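Local coordinates for uncharacterized protein (Nostoc punctiforme, PDB 2R3S), which probably transfers a methyl group to an oxygen atom of its substrate, as a putative O-methyltransferase, at residues N108-L113 with M291-P296. Residues are numbered along the deposited sequence; the frame is centred on the assembly and turned at random.
Sequences NGFNDL and MLATTP
Gly109 brings its bare backbone to the C-terminal turn of helix 282-294, its CA 3.5 Å from Ala293 O in a CA-H...O contact bent to 125° at the hydrogen. Having no side chain, Gly109 lets the two main chains come this close. One water bridges them, donating to Gly109 O at 2.9 Å and to Ala293 O at 2.8 Å. Next, Phe110 has its CG anti to the carbonyl carbon (chi1 -71°), which lays the ring over the methyl of Ala293. Ala293 CB sits 3.6 Å from the ring centroid and 14° off its normal, a CH-pi contact centred on the face. Tyr17 of the second subunit meets the same ring edge-to-face. With a serine in place of Phe110, the Ala293 methyl is likely to lose the aromatic face it lies over, and Tyr17 of the second subunit its ring partner. Leu113, at the start of helix 113-119, closes the patch: its CD1 lies 3.9 Å from Ala293 CB and 4.4 Å from Leu292 CD2, while Ala21 and Met58 of the second subunit pack on Leu113 and Leu292 respectively. With no direct hydrogen bond between the segments, the loop is held to the helix end by apolar packing and one bridging water, in a buried contact shared with the dimer interface.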
# COMPACT_ATOMS: atom_id res chain seq x y z
N ASN A 108 -0.07 7.35 10.29
CA ASN A 108 -0.18 8.80 10.13
C ASN A 108 1.09 9.49 9.63
O ASN A 108 0.98 10.46 8.93
CB ASN A 108 -0.58 9.49 11.42
CG ASN A 108 -2.05 9.35 11.74
OD1 ASN A 108 -2.85 8.85 10.94
ND2 ASN A 108 -2.41 9.80 12.94
N GLY A 109 2.28 9.02 10.02
CA GLY A 109 3.52 9.56 9.44
C GLY A 109 3.58 9.49 7.91
O GLY A 109 4.21 10.32 7.26
N PHE A 110 2.89 8.51 7.34
CA PHE A 110 2.86 8.33 5.89
C PHE A 110 1.72 9.06 5.20
O PHE A 110 1.68 9.10 3.99
CB PHE A 110 2.77 6.84 5.59
CG PHE A 110 4.02 6.11 5.90
CD1 PHE A 110 4.23 5.58 7.16
CD2 PHE A 110 4.99 5.96 4.94
CE1 PHE A 110 5.40 4.92 7.44
CE2 PHE A 110 6.16 5.29 5.22
CZ PHE A 110 6.37 4.78 6.47
N ASN A 111 0.79 9.63 5.96
CA ASN A 111 -0.23 10.48 5.39
C ASN A 111 0.34 11.70 4.66
O ASN A 111 -0.24 12.13 3.68
CB ASN A 111 -1.22 10.97 6.46
CG ASN A 111 -2.19 9.88 6.95
OD1 ASN A 111 -2.30 8.80 6.36
ND2 ASN A 111 -2.90 10.18 8.04
N ASP A 112 1.43 12.29 5.15
CA ASP A 112 2.13 13.33 4.37
C ASP A 112 3.63 13.09 4.40
O ASP A 112 4.38 13.73 5.13
CB ASP A 112 1.79 14.75 4.86
CG ASP A 112 1.93 15.84 3.74
OD1 ASP A 112 2.51 15.59 2.65
OD2 ASP A 112 1.42 16.95 3.98
N LEU A 113 4.05 12.14 3.59
CA LEU A 113 5.44 11.83 3.42
C LEU A 113 6.11 12.96 2.66
O LEU A 113 7.29 13.22 2.88
CB LEU A 113 5.57 10.50 2.69
CG LEU A 113 6.85 9.69 2.76
CD1 LEU A 113 7.31 9.46 4.20
CD2 LEU A 113 6.61 8.37 2.02
N MSE A 291 11.75 5.33 9.33
CA MSE A 291 12.40 6.28 10.21
C MSE A 291 12.17 7.71 9.78
O MSE A 291 11.99 8.58 10.62
CB MSE A 291 13.89 5.97 10.36
CG MSE A 291 14.17 4.63 11.03
SE MSE A 291 13.53 4.61 12.89
CE MSE A 291 11.66 4.02 12.65
N LEU A 292 12.13 7.97 8.49
CA LEU A 292 11.81 9.32 8.02
C LEU A 292 10.40 9.72 8.41
O LEU A 292 10.15 10.86 8.83
CB LEU A 292 11.99 9.44 6.50
CG LEU A 292 11.59 10.76 5.82
CD1 LEU A 292 12.52 11.93 6.17
CD2 LEU A 292 11.53 10.57 4.32
N ALA A 293 9.46 8.79 8.22
CA ALA A 293 8.05 9.11 8.45
C ALA A 293 7.72 9.33 9.93
O ALA A 293 6.84 10.11 10.24
CB ALA A 293 7.12 8.04 7.85
N THR A 294 8.43 8.66 10.83
CA THR A 294 7.97 8.54 12.21
C THR A 294 8.88 9.15 13.29
O THR A 294 8.44 9.27 14.42
CB THR A 294 7.74 7.07 12.59
OG1 THR A 294 8.98 6.35 12.57
CG2 THR A 294 6.68 6.39 11.71
N THR A 295 10.13 9.46 12.95
CA THR A 295 11.12 9.97 13.89
C THR A 295 11.75 11.24 13.26
O THR A 295 11.69 11.43 12.02
CB THR A 295 12.23 8.96 14.21
OG1 THR A 295 13.12 8.84 13.11
CG2 THR A 295 11.69 7.57 14.59
N PRO A 296 12.28 12.16 14.11
CA PRO A 296 12.92 13.37 13.56
C PRO A 296 14.26 13.17 12.83
O PRO A 296 14.49 13.88 11.87
CB PRO A 296 13.10 14.29 14.81
CG PRO A 296 12.13 13.71 15.85
CD PRO A 296 12.19 12.22 15.58
O HOH W 1 5.69 12.24 8.80